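Local coordinates for beta-amyloid-like protein (Caenorhabditis elegans, PDB 3K66) that is a cell-surface homologue of the amyloid precursor protein, probably acting in cell adhesion and neural development, with an E2 domain that binds heparin, at residues D3-I8 / K85-V90; A115-K120 / F187-K192; Q128-Y133 / G179-L184. All coordinates share one frame; numbering follows the deposited sequence.

Interaction 1 of 3, residues D3-I8 / K85-V90; sequences DPYFKI and KEIEAV
Asp3 OD2 accepts a hydrogen bond from the backbone N of Tyr5 at 3.1 Å and forms a salt bridge with Arg24, and so holds the short turn that presents the rings of Tyr5 and Phe6 to Ile87 and Val90. The Tyr5 N-H meets the carboxylate on its anti side with an N-H...O angle of 154°. No hydrogen bond spans the two segments; what joins them is apolar. The methyls of Val90 divide the work: CG1 lies 4.1 Å from Tyr5 CE2, while CG2 sits at the edge of the other ring, 3.7 Å from Phe6 CE2. Ile87 CG1 is shared in the same way, 4.0 Å from Tyr5 CE2 and 3.9 Å from Phe6 CZ. Phe6 also rests against the aliphatic part of Glu86, with CE2 4.0 Å from Glu86 CG. Within the turn, Tyr5 CD2 stands 3.8 Å above the centre of the Phe6 ring. With CG anti to the backbone N (chi1 166°), Tyr5 extends toward helix 55-119; its hydroxyl bonds to Glu14 at the start of helix 14-53, and Arg94 makes a cation-pi contact with its ring. Ile87 also touches Phe18 and Ala21 of helix 14-53. An Asx turn thus shapes the N-terminal segment, and its two rings dock it onto the paired long helices of an E2-type coiled coil.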
loop_
_atom_site.group_PDB
_atom_site.type_symbol
_atom_site.label_atom_id
_atom_site.label_comp_id
_atom_site.label_asym_id
_atom_site.label_seq_id
_atom_site.Cartn_x
_atom_site.Cartn_y
_atom_site.Cartn_z
ATOM N N ASP A 3 19.939 1.413 -2.668
ATOM C CA ASP A 3 19.452 1.165 -1.327
ATOM C C ASP A 3 19.428 -0.344 -1.107
ATOM O O ASP A 3 19.134 -1.100 -2.025
ATOM C CB ASP A 3 18.038 1.719 -1.178
ATOM C CG ASP A 3 17.687 2.045 0.255
ATOM O OD1 ASP A 3 18.002 3.177 0.686
ATOM O OD2 ASP A 3 17.096 1.181 0.945
ATOM N N PRO A 4 19.737 -0.803 0.116
ATOM C CA PRO A 4 19.716 -2.248 0.371
ATOM C C PRO A 4 18.284 -2.809 0.309
ATOM O O PRO A 4 18.071 -4.008 0.125
ATOM C CB PRO A 4 20.338 -2.373 1.762
ATOM C CG PRO A 4 20.018 -1.077 2.406
ATOM C CD PRO A 4 20.171 -0.054 1.306
ATOM N N TYR A 5 17.304 -1.921 0.443
ATOM C CA TYR A 5 15.887 -2.287 0.401
ATOM C C TYR A 5 15.446 -3.040 -0.856
ATOM O O TYR A 5 14.612 -3.944 -0.774
ATOM C CB TYR A 5 15.024 -1.029 0.529
ATOM C CG TYR A 5 13.572 -1.281 0.169
ATOM C CD1 TYR A 5 12.693 -1.843 1.101
ATOM C CD2 TYR A 5 13.102 -1.064 -1.137
ATOM C CE1 TYR A 5 11.387 -2.191 0.754
ATOM C CE2 TYR A 5 11.798 -1.416 -1.501
ATOM C CZ TYR A 5 10.947 -1.981 -0.545
ATOM O OH TYR A 5 9.659 -2.338 -0.884
ATOM N N PHE A 6 15.974 -2.647 -2.015
ATOM C CA PHE A 6 15.610 -3.272 -3.297
ATOM C C PHE A 6 16.106 -4.685 -3.590
ATOM O O PHE A 6 15.621 -5.305 -4.541
ATOM C CB PHE A 6 16.005 -2.368 -4.468
ATOM C CG PHE A 6 15.242 -1.083 -4.514
ATOM C CD1 PHE A 6 15.799 0.083 -4.004
ATOM C CD2 PHE A 6 13.946 -1.051 -5.016
ATOM C CE1 PHE A 6 15.082 1.270 -3.982
ATOM C CE2 PHE A 6 13.204 0.125 -5.006
ATOM C CZ PHE A 6 13.773 1.300 -4.484
ATOM N N LYS A 7 17.040 -5.213 -2.795
ATOM C CA LYS A 7 17.536 -6.569 -3.046
ATOM C C LYS A 7 17.312 -7.555 -1.889
ATOM O O LYS A 7 18.058 -8.537 -1.752
ATOM C CB LYS A 7 19.025 -6.520 -3.426
ATOM N N ILE A 8 16.275 -7.290 -1.082
ATOM C CA ILE A 8 15.914 -8.124 0.079
ATOM C C ILE A 8 15.316 -9.435 -0.410
ATOM O O ILE A 8 14.893 -9.519 -1.567
ATOM C CB ILE A 8 14.876 -7.434 0.999
ATOM C CG1 ILE A 8 15.500 -6.194 1.628
ATOM C CG2 ILE A 8 14.417 -8.404 2.099
ATOM C CD1 ILE A 8 14.549 -5.420 2.528
ATOM N N LYS A 85 7.539 6.554 -6.659
ATOM C CA LYS A 85 6.794 5.558 -7.406
ATOM C C LYS A 85 7.570 4.260 -7.507
ATOM O O LYS A 85 7.016 3.193 -7.259
ATOM C CB LYS A 85 6.457 6.081 -8.798
ATOM C CG LYS A 85 5.467 7.224 -8.782
ATOM C CD LYS A 85 5.099 7.618 -10.189
ATOM C CE LYS A 85 4.133 8.786 -10.207
ATOM N NZ LYS A 85 3.776 9.148 -11.616
ATOM N N GLU A 86 8.849 4.342 -7.866
ATOM C CA GLU A 86 9.661 3.129 -7.979
ATOM C C GLU A 86 9.544 2.316 -6.686
ATOM O O GLU A 86 9.232 1.122 -6.717
ATOM C CB GLU A 86 11.143 3.464 -8.275
ATOM C CG GLU A 86 12.095 2.245 -8.210
ATOM C CD GLU A 86 13.550 2.572 -8.613
ATOM O OE1 GLU A 86 14.020 3.704 -8.372
ATOM O OE2 GLU A 86 14.227 1.680 -9.160
ATOM N N ILE A 87 9.755 2.969 -5.548
ATOM C CA ILE A 87 9.682 2.267 -4.275
ATOM C C ILE A 87 8.287 1.668 -4.002
ATOM O O ILE A 87 8.167 0.655 -3.321
ATOM C CB ILE A 87 10.104 3.199 -3.093
ATOM C CG1 ILE A 87 10.867 2.389 -2.045
ATOM C CG2 ILE A 87 8.873 3.820 -2.431
ATOM C CD1 ILE A 87 11.338 3.215 -0.862
ATOM N N GLU A 88 7.236 2.283 -4.538
ATOM C CA GLU A 88 5.870 1.796 -4.314
ATOM C C GLU A 88 5.530 0.590 -5.191
ATOM O O GLU A 88 4.959 -0.411 -4.719
ATOM C CB GLU A 88 4.857 2.934 -4.542
ATOM C CG GLU A 88 4.963 4.043 -3.503
ATOM C CD GLU A 88 3.924 5.163 -3.665
ATOM O OE1 GLU A 88 2.929 4.974 -4.394
ATOM O OE2 GLU A 88 4.097 6.231 -3.043
ATOM N N ALA A 89 5.865 0.697 -6.471
ATOM C CA ALA A 89 5.622 -0.391 -7.402
ATOM C C ALA A 89 6.239 -1.647 -6.788
ATOM O O ALA A 89 5.578 -2.684 -6.672
ATOM C CB ALA A 89 6.261 -0.074 -8.746
ATOM N N VAL A 90 7.500 -1.544 -6.369
ATOM C CA VAL A 90 8.166 -2.681 -5.742
ATOM C C VAL A 90 7.360 -3.141 -4.519
ATOM O O VAL A 90 6.939 -4.300 -4.432
ATOM C CB VAL A 90 9.597 -2.328 -5.290
ATOM C CG1 VAL A 90 10.264 -3.554 -4.665
ATOM C CG2 VAL A 90 10.396 -1.849 -6.463
#

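Interaction 2 of 3, residues A115-K120 / F187-K192; sequences ATHVNK and FPDLEK
His117 NE2 gives its hydrogen to Asp189 OD2 at 3.0 Å, with an N-H...O angle of 159°, the one hydrogen bond between the two segments. The oxygen lies in the plane of the imidazole and is met nearly along its own C-O bond, and ring and carboxylate are close to coplanar, 18° apart. Two other groups surround the imidazole. Leu190 CD1 lies over one face, displaced toward the rim, 4.2 Å from the ring centroid in a CH-pi contact. At the ring edge, His117 CD2 comes 3.5 Å from Phe187 CD2; the two aromatic planes are strongly inclined, neither stacked nor edge-to-face. Further along the Phe187 ring, CZ is approached by Val118 CG2 at 3.2 Å, the methyl lying near the ring plane.

The torsions place the polar pair. His117 has CG anti to its N (chi1 -171°), which extends the imidazole across the gap, and Asp189 turns its carboxylate back between its own N and carbonyl carbon. Farther out, a weak hydrogen bond joins His117 ND1 to the backbone N of Asn122, consistent with a ring that carries its hydrogen on NE2. Replacing His117 by an alanine would probably leave the Asp189 carboxylate without this mate and strip Leu190 CD1 of the face it rests on. Leu114, one turn back, touches both Phe187 and Leu190.

Phe187 is the N-cap residue of helix 188-191, so this surface contact, built around a His-carboxylate hydrogen bond, ties the start of that short helix to the final turns of helix 55-119 at one end of the elongated E2 fold.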
loop_
_atom_site.group_PDB
_atom_site.type_symbol
_atom_site.label_atom_id
_atom_site.label_comp_id
_atom_site.label_asym_id
_atom_site.label_seq_id
_atom_site.Cartn_x
_atom_site.Cartn_y
_atom_site.Cartn_z
ATOM N N ALA A 115 -9.707 -33.163 3.760
ATOM C CA ALA A 115 -9.387 -34.530 3.380
ATOM C C ALA A 115 -9.202 -35.360 4.644
ATOM O O ALA A 115 -9.783 -36.435 4.767
ATOM C CB ALA A 115 -8.132 -34.565 2.515
ATOM N N THR A 116 -8.409 -34.858 5.588
ATOM C CA THR A 116 -8.179 -35.572 6.842
ATOM C C THR A 116 -9.471 -35.797 7.598
ATOM O O THR A 116 -9.574 -36.695 8.422
ATOM C CB THR A 116 -7.219 -34.815 7.760
ATOM O OG1 THR A 116 -5.893 -34.885 7.225
ATOM C CG2 THR A 116 -7.240 -35.405 9.162
ATOM N N HIS A 117 -10.469 -34.984 7.297
ATOM C CA HIS A 117 -11.759 -35.098 7.957
ATOM C C HIS A 117 -12.574 -36.268 7.442
ATOM O O HIS A 117 -13.280 -36.918 8.209
ATOM C CB HIS A 117 -12.565 -33.820 7.770
ATOM C CG HIS A 117 -13.809 -33.785 8.592
ATOM N ND1 HIS A 117 -13.786 -33.621 9.963
ATOM C CD2 HIS A 117 -15.111 -33.946 8.258
ATOM C CE1 HIS A 117 -15.015 -33.681 10.433
ATOM N NE2 HIS A 117 -15.841 -33.877 9.420
ATOM N N VAL A 118 -12.501 -36.498 6.135
ATOM C CA VAL A 118 -13.223 -37.597 5.517
ATOM C C VAL A 118 -13.083 -38.813 6.408
ATOM O O VAL A 118 -14.062 -39.498 6.700
ATOM C CB VAL A 118 -12.648 -37.931 4.114
ATOM C CG1 VAL A 118 -12.647 -39.431 3.881
ATOM C CG2 VAL A 118 -13.448 -37.218 3.015
ATOM N N ASN A 119 -11.850 -39.074 6.830
ATOM C CA ASN A 119 -11.540 -40.211 7.684
ATOM C C ASN A 119 -11.934 -39.895 9.121
ATOM O O ASN A 119 -12.965 -40.345 9.614
ATOM C CB ASN A 119 -10.043 -40.519 7.649
ATOM C CG ASN A 119 -9.397 -40.210 6.303
ATOM O OD1 ASN A 119 -8.334 -39.593 6.261
ATOM N ND2 ASN A 119 -10.011 -40.652 5.208
ATOM N N LYS A 120 -11.110 -39.118 9.814
ATOM C CA LYS A 120 -11.431 -38.772 11.205
ATOM C C LYS A 120 -11.646 -37.289 11.437
ATOM O O LYS A 120 -10.933 -36.451 10.891
ATOM C CB LYS A 120 -10.373 -39.315 12.144
ATOM C CG LYS A 120 -9.004 -38.690 12.028
ATOM C CD LYS A 120 -8.267 -39.217 10.827
ATOM C CE LYS A 120 -6.829 -38.730 10.866
ATOM N NZ LYS A 120 -6.055 -39.347 9.754
ATOM N N PHE A 187 -19.644 -32.079 3.224
ATOM C CA PHE A 187 -19.533 -32.662 4.549
ATOM C C PHE A 187 -20.707 -32.131 5.364
ATOM O O PHE A 187 -20.550 -31.270 6.231
ATOM C CB PHE A 187 -18.179 -32.306 5.173
ATOM C CG PHE A 187 -17.023 -33.013 4.524
ATOM C CD1 PHE A 187 -16.506 -32.544 3.329
ATOM C CD2 PHE A 187 -16.490 -34.178 5.069
ATOM C CE1 PHE A 187 -15.485 -33.225 2.666
ATOM C CE2 PHE A 187 -15.462 -34.869 4.407
ATOM C CZ PHE A 187 -14.961 -34.382 3.201
ATOM N N PRO A 188 -21.910 -32.675 5.094
ATOM C CA PRO A 188 -23.138 -32.272 5.775
ATOM C C PRO A 188 -22.915 -32.290 7.257
ATOM O O PRO A 188 -23.272 -31.351 7.969
ATOM C CB PRO A 188 -24.143 -33.325 5.330
ATOM C CG PRO A 188 -23.298 -34.549 5.173
ATOM C CD PRO A 188 -22.102 -33.976 4.428
ATOM N N ASP A 189 -22.317 -33.372 7.721
ATOM C CA ASP A 189 -22.017 -33.494 9.128
ATOM C C ASP A 189 -21.340 -32.208 9.613
ATOM O O ASP A 189 -21.716 -31.629 10.637
ATOM C CB ASP A 189 -21.070 -34.681 9.365
ATOM C CG ASP A 189 -19.815 -34.649 8.458
ATOM O OD1 ASP A 189 -19.884 -35.133 7.306
ATOM O OD2 ASP A 189 -18.757 -34.142 8.891
ATOM N N LEU A 190 -20.379 -31.739 8.825
ATOM C CA LEU A 190 -19.585 -30.569 9.161
ATOM C C LEU A 190 -20.130 -29.215 8.729
ATOM O O LEU A 190 -19.985 -28.219 9.441
ATOM C CB LEU A 190 -18.188 -30.821 8.603
ATOM C CG LEU A 190 -17.170 -29.734 8.308
ATOM C CD1 LEU A 190 -16.010 -29.830 9.280
ATOM C CD2 LEU A 190 -16.673 -29.939 6.878
ATOM N N GLU A 191 -20.761 -29.169 7.566
ATOM C CA GLU A 191 -21.291 -27.905 7.086
ATOM C C GLU A 191 -22.356 -27.333 8.010
ATOM O O GLU A 191 -22.682 -26.146 7.949
ATOM C CB GLU A 191 -21.908 -28.056 5.706
ATOM C CG GLU A 191 -22.342 -26.705 5.194
ATOM C CD GLU A 191 -23.122 -26.757 3.912
ATOM O OE1 GLU A 191 -24.180 -27.417 3.893
ATOM O OE2 GLU A 191 -22.686 -26.123 2.929
ATOM N N LYS A 192 -22.906 -28.183 8.862
ATOM C CA LYS A 192 -23.951 -27.741 9.751
ATOM C C LYS A 192 -23.371 -27.003 10.952
ATOM O O LYS A 192 -23.959 -26.034 11.425
ATOM C CB LYS A 192 -24.769 -28.947 10.204
ATOM C CG LYS A 192 -25.991 -28.566 10.803
#

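Interaction 3 of 3, residues Q128-Y133 / G179-L184; sequences QSLKAY and GTLAML
In the C-terminal helical bundle of the E2 fold, Leu130 and Tyr133 of helix 123-154 face Thr180 near the end of helix 163-182, the two segments running in opposite directions. One turn of helix separates Leu130 from Tyr133, which puts both on the same face, with Thr180 between them. The backbones are closest at Leu130 and Thr180, whose CA atoms are 8.3 Å apart. Thr180 CG2 is the shared apolar point: it lies 3.9 Å from Leu130 CD1 and 3.6 Å from Tyr133 CD2. That methyl owes its position to the first torsion of Thr180 (chi1 -50°), which sets CG2 anti to the backbone N and leaves OG1 beside it. The threonine meets the phenol ring obliquely, with Thr180 OG1 nearest, 3.0 Å from Tyr133 CE2, and Thr180 CB 3.4 Å from the same carbon. The hydroxyl of this buried residue hydrogen-bonds to the carbonyl oxygen of Arg176 one turn earlier, while Tyr133 OH has a weak hydrogen bond to Glu137. The other branch of Leu130 packs onto two leucines: CD2 lies 4.2 Å from Leu184 CD1 and 4.3 Å from Leu181 CD2. All five touching residues are buried, and the contact between the segments is chiefly apolar. Neighbouring helices enclose it. Tyr110 of helix 55-119 touches Leu130 and Leu184 and bonds through its hydroxyl to Thr180 O, and helix 195-209 brings Ala198 against Leu130, with Val199 and Trp202 against Leu181.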
loop_
_atom_site.group_PDB
_atom_site.type_symbol
_atom_site.label_atom_id
_atom_site.label_comp_id
_atom_site.label_asym_id
_atom_site.label_seq_id
_atom_site.Cartn_x
_atom_site.Cartn_y
_atom_site.Cartn_z
ATOM N N GLN A 128 -10.181 -23.529 11.929
ATOM C CA GLN A 128 -9.000 -22.683 12.111
ATOM C C GLN A 128 -8.322 -22.492 10.774
ATOM O O GLN A 128 -7.678 -21.472 10.519
ATOM C CB GLN A 128 -8.013 -23.327 13.087
ATOM C CG GLN A 128 -7.909 -22.555 14.278
ATOM N N SER A 129 -8.480 -23.493 9.917
ATOM C CA SER A 129 -7.884 -23.458 8.591
ATOM C C SER A 129 -8.633 -22.460 7.714
ATOM O O SER A 129 -8.041 -21.611 7.037
ATOM C CB SER A 129 -7.933 -24.847 7.968
ATOM O OG SER A 129 -7.007 -24.921 6.911
ATOM N N LEU A 130 -9.955 -22.568 7.757
ATOM C CA LEU A 130 -10.842 -21.699 6.994
ATOM C C LEU A 130 -10.660 -20.235 7.399
ATOM O O LEU A 130 -10.449 -19.368 6.543
ATOM C CB LEU A 130 -12.288 -22.130 7.225
ATOM C CG LEU A 130 -13.308 -21.610 6.225
ATOM C CD1 LEU A 130 -12.838 -21.962 4.823
ATOM C CD2 LEU A 130 -14.663 -22.256 6.497
ATOM N N LYS A 131 -10.729 -19.976 8.708
ATOM C CA LYS A 131 -10.577 -18.623 9.233
ATOM C C LYS A 131 -9.263 -18.014 8.778
ATOM O O LYS A 131 -9.167 -16.808 8.556
ATOM C CB LYS A 131 -10.656 -18.613 10.764
ATOM C CG LYS A 131 -11.907 -19.298 11.293
ATOM C CD LYS A 131 -12.425 -18.720 12.605
ATOM C CE LYS A 131 -11.654 -19.249 13.798
ATOM N NZ LYS A 131 -12.316 -18.894 15.088
ATOM N N ALA A 132 -8.243 -18.849 8.623
ATOM C CA ALA A 132 -6.949 -18.352 8.172
ATOM C C ALA A 132 -7.082 -17.904 6.717
ATOM O O ALA A 132 -6.615 -16.828 6.321
ATOM C CB ALA A 132 -5.896 -19.439 8.299
ATOM N N TYR A 133 -7.735 -18.741 5.923
ATOM C CA TYR A 133 -7.932 -18.426 4.517
ATOM C C TYR A 133 -8.732 -17.142 4.377
ATOM O O TYR A 133 -8.441 -16.313 3.506
ATOM C CB TYR A 133 -8.659 -19.572 3.813
ATOM C CG TYR A 133 -9.058 -19.220 2.414
ATOM C CD1 TYR A 133 -8.103 -19.035 1.412
ATOM C CD2 TYR A 133 -10.395 -19.000 2.106
ATOM C CE1 TYR A 133 -8.480 -18.630 0.140
ATOM C CE2 TYR A 133 -10.793 -18.595 0.846
ATOM C CZ TYR A 133 -9.831 -18.409 -0.137
ATOM O OH TYR A 133 -10.229 -17.988 -1.399
ATOM N N GLY A 179 -16.879 -19.509 -2.867
ATOM C CA GLY A 179 -16.506 -20.794 -3.408
ATOM C C GLY A 179 -15.839 -21.640 -2.339
ATOM O O GLY A 179 -16.126 -22.824 -2.181
ATOM N N THR A 180 -14.955 -21.032 -1.564
ATOM C CA THR A 180 -14.268 -21.800 -0.540
ATOM C C THR A 180 -15.235 -22.333 0.527
ATOM O O THR A 180 -15.043 -23.429 1.052
ATOM C CB THR A 180 -13.149 -20.968 0.070
ATOM O OG1 THR A 180 -12.350 -20.422 -0.988
ATOM C CG2 THR A 180 -12.261 -21.828 0.940
ATOM N N LEU A 181 -16.288 -21.570 0.824
ATOM C CA LEU A 181 -17.309 -21.993 1.787
ATOM C C LEU A 181 -18.132 -23.129 1.149
ATOM O O LEU A 181 -18.552 -24.080 1.826
ATOM C CB LEU A 181 -18.213 -20.806 2.161
ATOM C CG LEU A 181 -17.554 -19.770 3.090
ATOM C CD1 LEU A 181 -18.026 -18.348 2.776
ATOM C CD2 LEU A 181 -17.883 -20.118 4.523
ATOM N N ALA A 182 -18.356 -23.034 -0.158
ATOM C CA ALA A 182 -19.110 -24.069 -0.844
ATOM C C ALA A 182 -18.457 -25.445 -0.636
ATOM O O ALA A 182 -19.132 -26.472 -0.602
ATOM C CB ALA A 182 -19.221 -23.748 -2.343
ATOM N N MET A 183 -17.142 -25.468 -0.488
ATOM C CA MET A 183 -16.469 -26.730 -0.296
ATOM C C MET A 183 -17.002 -27.504 0.894
ATOM O O MET A 183 -16.730 -28.690 1.022
ATOM C CB MET A 183 -14.958 -26.515 -0.180
ATOM C CG MET A 183 -14.315 -26.282 -1.537
ATOM S SD MET A 183 -12.603 -25.768 -1.477
ATOM C CE MET A 183 -12.381 -24.986 -3.115
ATOM N N LEU A 184 -17.787 -26.871 1.758
ATOM C CA LEU A 184 -18.314 -27.602 2.903
ATOM C C LEU A 184 -19.596 -28.350 2.568
ATOM O O LEU A 184 -19.941 -29.311 3.237
ATOM C CB LEU A 184 -18.572 -26.671 4.094
ATOM C CG LEU A 184 -17.356 -26.182 4.878
ATOM C CD1 LEU A 184 -16.739 -25.032 4.137
ATOM C CD2 LEU A 184 -17.745 -25.741 6.267
#

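How the interactions relate
Interaction 1 comes first along the chain and closes before the others open, whereas interaction 3 is nested inside the loop closed by interaction 2. Helix 55-119 is common to interactions 1 and 2, whose centres lie about 45 Å apart; the centres of interactions 1 and 3 are about 34 Å apart, their nearest atoms about 21 Å. Interactions 2 and 3, centres about 13 Å apart, meet where Glu191 CB packs 3.4 Å from Leu184 O. The first fastens the N-terminal segment to the paired long helices; in the second bundle, interaction 2 joins helices 55-119 and 188-191 and interaction 3 joins helix 123-154 to the end of 163-182, consistent with a two-part, rod-like E2 domain spanned by helix 55-119.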